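Local coordinates for protein SAM-dependent methyltransferase (Exiguobacterium sibiricum 255-15, PDB 3D2L) that probably transfers a methyl group from S-adenosylmethionine to an acceptor molecule, at residues A25-Q30 and K132-V137; D136-Y141 and H196-Y201; E177-I182 and Y189-E194. All blocks are in the same frame, centred on the assembly; numbering follows the deposited sequence.

Contact 1 of 3, residues A25-Q30 and K132-V137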
loop_
_atom_site.group_PDB
_atom_site.type_symbol
_atom_site.label_atom_id
_atom_site.label_comp_id
_atom_site.label_asym_id
_atom_site.label_seq_id
_atom_site.Cartn_x
_atom_site.Cartn_y
_atom_site.Cartn_z
ATOM N N ALA A 25 14.128 1.210 -0.342
ATOM C CA ALA A 25 15.259 2.126 -0.478
ATOM C C ALA A 25 14.807 3.563 -0.216
ATOM O O ALA A 25 15.531 4.350 0.383
ATOM C CB ALA A 25 15.951 1.974 -1.862
ATOM N N TRP A 26 13.573 3.876 -0.608
ATOM C CA TRP A 26 12.978 5.204 -0.386
ATOM C C TRP A 26 12.693 5.462 1.096
ATOM O O TRP A 26 13.008 6.523 1.622
ATOM C CB TRP A 26 11.703 5.343 -1.236
ATOM C CG TRP A 26 10.872 6.554 -0.925
ATOM C CD1 TRP A 26 11.241 7.839 -1.063
ATOM C CD2 TRP A 26 9.525 6.572 -0.460
ATOM N NE1 TRP A 26 10.232 8.665 -0.674
ATOM C CE2 TRP A 26 9.160 7.922 -0.301
ATOM C CE3 TRP A 26 8.595 5.583 -0.143
ATOM C CZ2 TRP A 26 7.888 8.321 0.118
ATOM C CZ3 TRP A 26 7.315 5.983 0.292
ATOM C CH2 TRP A 26 6.982 7.349 0.407
ATOM N N VAL A 27 12.126 4.476 1.779
ATOM C CA VAL A 27 11.851 4.597 3.204
ATOM C C VAL A 27 13.199 4.856 3.913
ATOM O O VAL A 27 13.283 5.717 4.777
ATOM C CB VAL A 27 11.088 3.359 3.783
ATOM C CG1 VAL A 27 10.928 3.460 5.340
ATOM C CG2 VAL A 27 9.684 3.161 3.093
ATOM N N LEU A 28 14.243 4.119 3.526
ATOM C CA LEU A 28 15.590 4.277 4.116
ATOM C C LEU A 28 16.145 5.712 3.986
ATOM O O LEU A 28 16.950 6.149 4.819
ATOM C CB LEU A 28 16.526 3.238 3.521
ATOM C CG LEU A 28 16.286 1.831 4.062
ATOM C CD1 LEU A 28 16.991 0.813 3.242
ATOM C CD2 LEU A 28 16.721 1.740 5.530
ATOM N N GLU A 29 15.710 6.447 2.958
ATOM C CA GLU A 29 16.111 7.844 2.779
ATOM C C GLU A 29 15.408 8.793 3.720
ATOM O O GLU A 29 15.893 9.905 3.930
ATOM C CB GLU A 29 15.804 8.321 1.360
ATOM C CG GLU A 29 16.484 7.520 0.284
ATOM C CD GLU A 29 16.100 7.989 -1.130
ATOM O OE1 GLU A 29 15.008 8.607 -1.308
ATOM O OE2 GLU A 29 16.902 7.712 -2.053
ATOM N N GLN A 30 14.258 8.381 4.261
ATOM C CA GLN A 30 13.452 9.224 5.127
ATOM C C GLN A 30 13.415 8.853 6.586
ATOM O O GLN A 30 13.158 9.732 7.399
ATOM C CB GLN A 30 11.970 9.235 4.670
ATOM C CG GLN A 30 11.769 9.381 3.210
ATOM C CD GLN A 30 12.427 10.599 2.641
ATOM O OE1 GLN A 30 12.593 11.615 3.321
ATOM N NE2 GLN A 30 12.808 10.510 1.368
ATOM N N LYS A 132 7.210 10.382 11.212
ATOM C CA LYS A 132 6.932 10.576 9.804
ATOM C C LYS A 132 5.814 9.707 9.296
ATOM O O LYS A 132 5.587 8.628 9.822
ATOM C CB LYS A 132 8.192 10.322 8.976
ATOM C CG LYS A 132 9.325 11.325 9.316
ATOM C CD LYS A 132 10.078 11.768 8.111
ATOM C CE LYS A 132 10.880 13.025 8.384
ATOM N NZ LYS A 132 11.892 12.790 9.443
ATOM N N LEU A 133 5.110 10.207 8.284
ATOM C CA LEU A 133 4.087 9.502 7.564
ATOM C C LEU A 133 4.540 9.505 6.111
ATOM O O LEU A 133 4.761 10.572 5.519
ATOM C CB LEU A 133 2.698 10.153 7.686
ATOM C CG LEU A 133 1.578 9.606 6.803
ATOM C CD1 LEU A 133 1.313 8.047 7.056
ATOM C CD2 LEU A 133 0.304 10.435 6.984
ATOM N N LEU A 134 4.692 8.297 5.558
ATOM C CA LEU A 134 5.114 8.082 4.188
ATOM C C LEU A 134 4.073 7.270 3.459
ATOM O O LEU A 134 3.621 6.271 3.978
ATOM C CB LEU A 134 6.418 7.286 4.139
ATOM C CG LEU A 134 7.729 7.960 4.499
ATOM C CD1 LEU A 134 7.776 8.237 5.975
ATOM C CD2 LEU A 134 8.900 7.044 4.079
ATOM N N PHE A 135 3.710 7.693 2.255
ATOM C CA PHE A 135 2.796 6.944 1.408
ATOM C C PHE A 135 2.995 7.325 -0.061
ATOM O O PHE A 135 3.447 8.416 -0.395
ATOM C CB PHE A 135 1.291 7.118 1.776
ATOM C CG PHE A 135 0.763 8.542 1.638
ATOM C CD1 PHE A 135 0.202 8.989 0.456
ATOM C CD2 PHE A 135 0.820 9.422 2.696
ATOM C CE1 PHE A 135 -0.285 10.273 0.332
ATOM C CE2 PHE A 135 0.309 10.710 2.572
ATOM C CZ PHE A 135 -0.222 11.131 1.401
ATOM N N ASP A 136 2.639 6.389 -0.933
ATOM C CA ASP A 136 2.691 6.607 -2.376
ATOM C C ASP A 136 1.326 6.253 -2.953
ATOM O O ASP A 136 0.649 5.292 -2.490
ATOM C CB ASP A 136 3.797 5.787 -3.047
ATOM C CG ASP A 136 3.671 4.293 -2.759
ATOM O OD1 ASP A 136 4.006 3.854 -1.629
ATOM O OD2 ASP A 136 3.275 3.565 -3.689
ATOM N N VAL A 137 0.913 7.057 -3.934
ATOM C CA VAL A 137 -0.416 6.930 -4.547
ATOM C C VAL A 137 -0.358 7.097 -6.039
ATOM O O VAL A 137 0.625 7.600 -6.583
ATOM C CB VAL A 137 -1.433 7.990 -3.989
ATOM C CG1 VAL A 137 -1.867 7.668 -2.545
ATOM C CG2 VAL A 137 -0.888 9.416 -4.096
#
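Over one face of the Trp26 indole lies the CD2 methyl of Leu134, a CH-pi contact in which CD2 stands 4.2 Å from the centroid of the six-membered ring and only 10° off its normal. At the ring's edge, close to its plane, the backbone N of Phe135 approaches CH2 of Trp26 at 3.8 Å. The same CH2 meets Leu134 CB, also at 3.8 Å, so the CH2 corner of the indole abuts the strand at the Leu134-Phe135 junction while the leucine branch folds back over the ring. The indole and the leucine branch thus overlap while heading opposite ways. A first torsion of 170° carries the indole away from its own backbone N and across to the strand.

The CD2 methyl of Leu134 has further neighbours: Gln30 lays its CB and CG against it, CG at 3.8 Å, and Val27 CG2 touches it more distantly at 4.1 Å. One leucine branch therefore fits among three residues of helix 20-30. This helix precedes the first strand of a sheet whose order, 3-2-1-4-5-7-6 with the seventh strand antiparallel, is that of the Rossmann-like class I methyltransferases; strand 131-138 is its fifth strand, and the short segments run nearly antiparallel at 152°. On the strand 235-242 side, Phe237 meets the Trp26 ring edge-to-face and Val239 also touches it.

The ends of the contact are more polar. Lys132 bends at chi2 and chi4, and its CD passes 3.8 Å from Gln30 O, a van der Waals contact. At the other end Asp136 OD1 comes obliquely towards Trp26 CZ3, but the carboxylate is held elsewhere, OD1 by Cys104 N and OD2 by Trp23 NE1 and a salt bridge to Arg235.

Contact 2 of 3, residues D136-Y141 and H196-Y201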
loop_
_atom_site.group_PDB
_atom_site.type_symbol
_atom_site.label_atom_id
_atom_site.label_comp_id
_atom_site.label_asym_id
_atom_site.label_seq_id
_atom_site.Cartn_x
_atom_site.Cartn_y
_atom_site.Cartn_z
ATOM N N ASP A 136 2.639 6.389 -0.933
ATOM C CA ASP A 136 2.691 6.607 -2.376
ATOM C C ASP A 136 1.326 6.253 -2.953
ATOM O O ASP A 136 0.649 5.292 -2.490
ATOM C CB ASP A 136 3.797 5.787 -3.047
ATOM C CG ASP A 136 3.671 4.293 -2.759
ATOM O OD1 ASP A 136 4.006 3.854 -1.629
ATOM O OD2 ASP A 136 3.275 3.565 -3.689
ATOM N N VAL A 137 0.913 7.057 -3.934
ATOM C CA VAL A 137 -0.416 6.930 -4.547
ATOM C C VAL A 137 -0.358 7.097 -6.039
ATOM O O VAL A 137 0.625 7.600 -6.583
ATOM C CB VAL A 137 -1.433 7.990 -3.989
ATOM C CG1 VAL A 137 -1.867 7.668 -2.545
ATOM C CG2 VAL A 137 -0.888 9.416 -4.096
ATOM N N HIS A 138 -1.417 6.653 -6.705
ATOM C CA HIS A 138 -1.552 6.862 -8.121
ATOM C C HIS A 138 -1.725 8.348 -8.401
ATOM O O HIS A 138 -2.328 9.063 -7.617
ATOM C CB HIS A 138 -2.794 6.143 -8.690
ATOM C CG HIS A 138 -2.813 4.668 -8.437
ATOM N ND1 HIS A 138 -1.733 3.861 -8.703
ATOM C CD2 HIS A 138 -3.790 3.851 -7.972
ATOM C CE1 HIS A 138 -2.046 2.609 -8.437
ATOM N NE2 HIS A 138 -3.292 2.573 -7.991
ATOM N N SER A 139 -1.185 8.783 -9.534
ATOM C CA SER A 139 -1.371 10.125 -10.004
ATOM C C SER A 139 -2.660 10.123 -10.783
ATOM O O SER A 139 -3.093 9.049 -11.240
ATOM C CB SER A 139 -0.272 10.486 -10.968
ATOM O OG SER A 139 -0.303 9.593 -12.073
ATOM N N PRO A 140 -3.292 11.306 -10.940
ATOM C CA PRO A 140 -4.453 11.443 -11.837
ATOM C C PRO A 140 -4.158 10.934 -13.266
ATOM O O PRO A 140 -5.004 10.278 -13.873
ATOM C CB PRO A 140 -4.700 12.950 -11.838
ATOM C CG PRO A 140 -4.235 13.384 -10.528
ATOM C CD PRO A 140 -3.005 12.578 -10.254
ATOM N N TYR A 141 -2.955 11.192 -13.773
ATOM C CA TYR A 141 -2.542 10.746 -15.109
ATOM C C TYR A 141 -2.614 9.229 -15.284
ATOM O O TYR A 141 -3.063 8.745 -16.325
ATOM C CB TYR A 141 -1.118 11.246 -15.402
ATOM C CG TYR A 141 -0.569 10.855 -16.756
ATOM C CD1 TYR A 141 -0.925 11.563 -17.903
ATOM C CD2 TYR A 141 0.319 9.804 -16.888
ATOM C CE1 TYR A 141 -0.425 11.213 -19.135
ATOM C CE2 TYR A 141 0.817 9.442 -18.122
ATOM C CZ TYR A 141 0.445 10.149 -19.234
ATOM O OH TYR A 141 0.953 9.801 -20.454
ATOM N N HIS A 196 -12.138 -4.737 -6.921
ATOM C CA HIS A 196 -11.394 -3.810 -6.086
ATOM C C HIS A 196 -11.634 -2.418 -6.608
ATOM O O HIS A 196 -11.742 -2.210 -7.809
ATOM C CB HIS A 196 -9.918 -4.170 -6.092
ATOM C CG HIS A 196 -9.648 -5.546 -5.545
ATOM N ND1 HIS A 196 -9.596 -5.812 -4.193
ATOM C CD2 HIS A 196 -9.469 -6.734 -6.165
ATOM C CE1 HIS A 196 -9.380 -7.100 -4.003
ATOM N NE2 HIS A 196 -9.288 -7.682 -5.184
ATOM N N HIS A 197 -11.702 -1.474 -5.675
ATOM C CA HIS A 197 -11.981 -0.089 -5.985
ATOM C C HIS A 197 -10.835 0.773 -5.519
ATOM O O HIS A 197 -10.394 0.658 -4.381
ATOM C CB HIS A 197 -13.267 0.344 -5.279
ATOM C CG HIS A 197 -14.463 -0.428 -5.728
ATOM N ND1 HIS A 197 -15.166 -0.103 -6.867
ATOM C CD2 HIS A 197 -15.031 -1.560 -5.242
ATOM C CE1 HIS A 197 -16.135 -0.985 -7.047
ATOM N NE2 HIS A 197 -16.070 -1.881 -6.077
ATOM N N GLN A 198 -10.384 1.665 -6.389
ATOM C CA GLN A 198 -9.362 2.629 -6.008
ATOM C C GLN A 198 -9.732 4.018 -6.464
ATOM O O GLN A 198 -10.444 4.185 -7.448
ATOM C CB GLN A 198 -8.005 2.242 -6.537
ATOM C CG GLN A 198 -7.332 1.164 -5.740
ATOM C CD GLN A 198 -5.919 0.942 -6.212
ATOM O OE1 GLN A 198 -5.665 0.887 -7.443
ATOM N NE2 GLN A 198 -4.970 0.828 -5.259
ATOM N N ARG A 199 -9.277 5.006 -5.699
ATOM C CA ARG A 199 -9.560 6.368 -5.992
ATOM C C ARG A 199 -8.372 7.232 -5.579
ATOM O O ARG A 199 -7.691 7.002 -4.556
ATOM C CB ARG A 199 -10.857 6.815 -5.267
ATOM C CG ARG A 199 -11.249 8.248 -5.501
ATOM C CD ARG A 199 -12.515 8.549 -4.748
ATOM N NE ARG A 199 -12.936 9.921 -4.979
ATOM C CZ ARG A 199 -13.984 10.463 -4.402
ATOM N NH1 ARG A 199 -14.746 9.744 -3.585
ATOM N NH2 ARG A 199 -14.289 11.721 -4.678
ATOM N N THR A 200 -8.096 8.219 -6.414
ATOM C CA THR A 200 -7.041 9.137 -6.133
ATOM C C THR A 200 -7.536 10.575 -6.286
ATOM O O THR A 200 -8.721 10.830 -6.625
ATOM C CB THR A 200 -5.746 8.793 -6.937
ATOM O OG1 THR A 200 -4.612 9.298 -6.230
ATOM C CG2 THR A 200 -5.800 9.346 -8.397
ATOM N N TYR A 201 -6.639 11.492 -5.950
ATOM C CA TYR A 201 -6.858 12.921 -5.942
ATOM C C TYR A 201 -5.595 13.631 -6.439
ATOM O O TYR A 201 -4.475 13.039 -6.422
ATOM C CB TYR A 201 -7.163 13.397 -4.504
ATOM C CG TYR A 201 -8.357 12.702 -3.890
ATOM C CD1 TYR A 201 -8.200 11.520 -3.143
ATOM C CD2 TYR A 201 -9.644 13.206 -4.062
ATOM C CE1 TYR A 201 -9.293 10.865 -2.614
ATOM C CE2 TYR A 201 -10.734 12.580 -3.491
ATOM C CZ TYR A 201 -10.553 11.403 -2.778
ATOM O OH TYR A 201 -11.647 10.757 -2.226
HETATM O O HOH W 1 -1.985 12.140 -6.655
#
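Two polar bonds join His138 to Gln198 and Thr200, one through its ring and one through its backbone. Thr200 donates its hydroxyl OG1 to the carbonyl O of His138 at 2.7 Å, tilted 27° from the carbonyl plane. The imidazole in turn gives its NE2 proton to Gln198 OE1, with 3.0 Å between NE2 and OE1 and an N-H...O angle of 145°. The acceptor lies near the plane of the ring, at its edge, yet from the amide's side the donor stands above the carbonyl plane, off the lone pairs; ring and amide are nearly perpendicular.

Around these bonds Thr200 also packs through its methyl. OG1, roughly anti to the backbone N (chi1 -154°), points at His138 O, and CG2 lies against the link into helix 140-144, 3.9 Å from Ser139 O and 4.1 Å from Pro140 N. A water donates to His138 O and, at 2.7 Å, to Tyr201 O, so that this histidine carbonyl accepts from both the threonine and the water. Pro140 CG rests near Tyr201 O.

A second shell fixes the partners. Gln198 OE1 also accepts from His176 NE2, and Gln198 NE2 is hydrogen-bonded to Asp105 OD2, which settles how the amide is turned; Asn108 ties both segments together, bonding to His138 N through OD1 and to Arg199 O through ND2. Ser139 OG caps Lys142 N, as an N-cap residue does, and is also hydrogen-bonded to Ala233 O.

Strand 131-138 of the mixed sheet here gives way to helix 140-144, while strand 189-199, an outermost strand of the four-stranded antiparallel sheet, runs out towards helix 203-212, so the two bonds join the ends of strands from different sheets.

Contact 3 of 3, residues E177-I182 and Y189-E194; sequences ELTFFI and YDRVDE
Asp193 OD1 is gripped by two side chains from different strands: Thr179 OG1 donates to it across the contact at a notably short 2.5 Å, and Arg191 NE reaches it from along its own strand at 3.0 Å. The threonine comes on the anti side of the carboxylate and the arginine on the syn side, with OD1 almost in the guanidinium plane; Arg191 NH2 adds a weak bond to the same oxygen. The arginine chain, extended from CG to NE, passes Phe181, whose CE1 lies 3.8 Å from Arg191 CD and whose CZ lies to one side over a guanidinium face, the planes inclined 58°, so the two do not stack. Replacing Thr179 by a valine would probably cost Asp193 its cross-strand donor, leaving the carboxylate tied to Arg191 and freer to turn.

Six backbone bonds join the antiparallel strands of this beta hairpin, among them Phe180 N to Val192 O at 2.7 Å. Ile182 CD1 packs on Val192 CG2 at 3.7 Å, and Phe7 meets the Phe180 ring edge-to-face. Glu194 OE1 lies near Phe180 CE1 but is hydrogen-bonded to His196 NE2. One face thus carries the Thr179-Asp193-Arg191 network beside Phe181; the other sets Leu178, Phe180, Ile182 and Val192 together, with Asp190 and Glu194 among them. The arginine probably offsets much of Asp193's negative charge.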
loop_
_atom_site.group_PDB
_atom_site.type_symbol
_atom_site.label_atom_id
_atom_site.label_comp_id
_atom_site.label_asym_id
_atom_site.label_seq_id
_atom_site.Cartn_x
_atom_site.Cartn_y
_atom_site.Cartn_z
ATOM N N GLU A 177 -11.572 -5.309 -12.020
ATOM C CA GLU A 177 -12.304 -6.581 -12.043
ATOM C C GLU A 177 -11.294 -7.665 -12.268
ATOM O O GLU A 177 -10.721 -7.771 -13.340
ATOM C CB GLU A 177 -13.370 -6.594 -13.125
ATOM C CG GLU A 177 -14.464 -5.576 -12.874
ATOM C CD GLU A 177 -15.464 -5.989 -11.820
ATOM O OE1 GLU A 177 -15.168 -6.902 -11.009
ATOM O OE2 GLU A 177 -16.578 -5.402 -11.824
ATOM N N LEU A 178 -11.065 -8.453 -11.222
ATOM C CA LEU A 178 -10.105 -9.533 -11.254
ATOM C C LEU A 178 -10.771 -10.894 -11.323
ATOM O O LEU A 178 -11.801 -11.125 -10.682
ATOM C CB LEU A 178 -9.234 -9.510 -10.006
ATOM C CG LEU A 178 -7.956 -8.684 -9.970
ATOM C CD1 LEU A 178 -6.888 -9.319 -10.895
ATOM C CD2 LEU A 178 -8.258 -7.277 -10.348
ATOM N N THR A 179 -10.166 -11.786 -12.108
ATOM C CA THR A 179 -10.574 -13.188 -12.169
ATOM C C THR A 179 -9.285 -13.987 -12.024
ATOM O O THR A 179 -8.366 -13.768 -12.781
ATOM C CB THR A 179 -11.286 -13.556 -13.463
ATOM O OG1 THR A 179 -12.582 -12.943 -13.472
ATOM C CG2 THR A 179 -11.511 -15.109 -13.578
ATOM N N PHE A 180 -9.235 -14.875 -11.039
ATOM C CA PHE A 180 -8.095 -15.784 -10.832
ATOM C C PHE A 180 -8.528 -17.190 -11.187
ATOM O O PHE A 180 -9.640 -17.586 -10.863
ATOM C CB PHE A 180 -7.617 -15.782 -9.359
ATOM C CG PHE A 180 -7.062 -14.451 -8.913
ATOM C CD1 PHE A 180 -7.907 -13.480 -8.381
ATOM C CD2 PHE A 180 -5.716 -14.147 -9.117
ATOM C CE1 PHE A 180 -7.418 -12.226 -8.009
ATOM C CE2 PHE A 180 -5.210 -12.893 -8.735
ATOM C CZ PHE A 180 -6.069 -11.935 -8.195
ATOM N N PHE A 181 -7.656 -17.924 -11.874
ATOM C CA PHE A 181 -7.847 -19.338 -12.137
ATOM C C PHE A 181 -6.737 -19.986 -11.358
ATOM O O PHE A 181 -5.560 -19.827 -11.704
ATOM C CB PHE A 181 -7.772 -19.686 -13.619
ATOM C CG PHE A 181 -8.917 -19.171 -14.385
ATOM C CD1 PHE A 181 -10.133 -19.808 -14.318
ATOM C CD2 PHE A 181 -8.795 -18.005 -15.131
ATOM C CE1 PHE A 181 -11.219 -19.310 -15.009
ATOM C CE2 PHE A 181 -9.866 -17.499 -15.829
ATOM C CZ PHE A 181 -11.081 -18.147 -15.765
ATOM N N ILE A 182 -7.111 -20.668 -10.277
ATOM C CA ILE A 182 -6.164 -21.301 -9.384
ATOM C C ILE A 182 -6.160 -22.794 -9.639
ATOM O O ILE A 182 -7.223 -23.447 -9.624
ATOM C CB ILE A 182 -6.504 -21.065 -7.878
ATOM C CG1 ILE A 182 -6.684 -19.584 -7.574
ATOM C CG2 ILE A 182 -5.428 -21.665 -6.980
ATOM C CD1 ILE A 182 -8.060 -19.080 -7.807
ATOM N N TYR A 189 -8.758 -26.331 -12.594
ATOM C CA TYR A 189 -8.777 -24.972 -12.055
ATOM C C TYR A 189 -10.054 -24.508 -11.375
ATOM O O TYR A 189 -11.170 -24.819 -11.801
ATOM C CB TYR A 189 -8.382 -23.971 -13.175
ATOM C CG TYR A 189 -6.908 -24.057 -13.524
ATOM C CD1 TYR A 189 -6.410 -25.107 -14.287
ATOM C CD2 TYR A 189 -6.004 -23.116 -13.060
ATOM C CE1 TYR A 189 -5.046 -25.209 -14.578
ATOM C CE2 TYR A 189 -4.638 -23.216 -13.350
ATOM C CZ TYR A 189 -4.169 -24.269 -14.108
ATOM O OH TYR A 189 -2.803 -24.348 -14.409
ATOM N N ASP A 190 -9.844 -23.723 -10.320
ATOM C CA ASP A 190 -10.908 -23.107 -9.559
ATOM C C ASP A 190 -10.841 -21.605 -9.810
ATOM O O ASP A 190 -9.773 -20.997 -9.738
ATOM C CB ASP A 190 -10.719 -23.447 -8.093
ATOM C CG ASP A 190 -10.891 -24.901 -7.847
ATOM O OD1 ASP A 190 -12.065 -25.313 -7.832
ATOM O OD2 ASP A 190 -9.867 -25.613 -7.718
ATOM N N ARG A 191 -11.996 -21.038 -10.140
ATOM C CA ARG A 191 -12.116 -19.653 -10.490
ATOM C C ARG A 191 -12.560 -18.847 -9.296
ATOM O O ARG A 191 -13.395 -19.294 -8.513
ATOM C CB ARG A 191 -13.091 -19.501 -11.666
ATOM C CG ARG A 191 -13.426 -18.081 -12.028
ATOM C CD ARG A 191 -14.302 -17.992 -13.233
ATOM N NE ARG A 191 -14.553 -16.614 -13.586
ATOM C CZ ARG A 191 -15.104 -16.198 -14.726
ATOM N NH1 ARG A 191 -15.480 -17.056 -15.666
ATOM N NH2 ARG A 191 -15.271 -14.901 -14.939
ATOM N N VAL A 192 -11.923 -17.693 -9.113
ATOM C CA VAL A 192 -12.318 -16.709 -8.086
ATOM C C VAL A 192 -12.352 -15.330 -8.741
ATOM O O VAL A 192 -11.372 -14.903 -9.343
ATOM C CB VAL A 192 -11.360 -16.636 -6.882
ATOM C CG1 VAL A 192 -11.874 -15.583 -5.876
ATOM C CG2 VAL A 192 -11.243 -17.988 -6.189
ATOM N N ASP A 193 -13.489 -14.656 -8.628
ATOM C CA ASP A 193 -13.683 -13.307 -9.161
ATOM C C ASP A 193 -13.728 -12.313 -8.002
ATOM O O ASP A 193 -14.418 -12.557 -7.008
ATOM C CB ASP A 193 -15.026 -13.214 -9.901
ATOM C CG ASP A 193 -15.088 -14.099 -11.144
ATOM O OD1 ASP A 193 -14.106 -14.164 -11.897
ATOM O OD2 ASP A 193 -16.139 -14.710 -11.376
ATOM N N GLU A 194 -13.002 -11.209 -8.129
ATOM C CA GLU A 194 -12.965 -10.135 -7.127
ATOM C C GLU A 194 -13.067 -8.761 -7.775
ATOM O O GLU A 194 -12.621 -8.575 -8.904
ATOM C CB GLU A 194 -11.636 -10.147 -6.386
ATOM C CG GLU A 194 -11.481 -11.251 -5.438
ATOM C CD GLU A 194 -10.196 -11.135 -4.649
ATOM O OE1 GLU A 194 -9.250 -10.463 -5.149
ATOM O OE2 GLU A 194 -10.135 -11.722 -3.536
#

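How the contacts relate
Contacts 1 and 2 have centres about 17 Å apart and follow one another along strand 131-138, sharing Asp136 and Val137. Contact 1 brings helix 20-30 onto this strand of the Rossmann-like sheet; contact 2 lies where the strand ends and meets the end of strand 189-199. Contact 3, whose centre is about 24 Å from that of contact 2, is nested within the chain loop that contact 2 closes and uses strand 189-199 again, with its neighbour 173-183. Contacts 1 and 3, about 33 Å between centres, lie on opposite sides of the chain's centre. Contact 2 thus links the methyltransferase core to the four-stranded sheet inserted after its fifth strand.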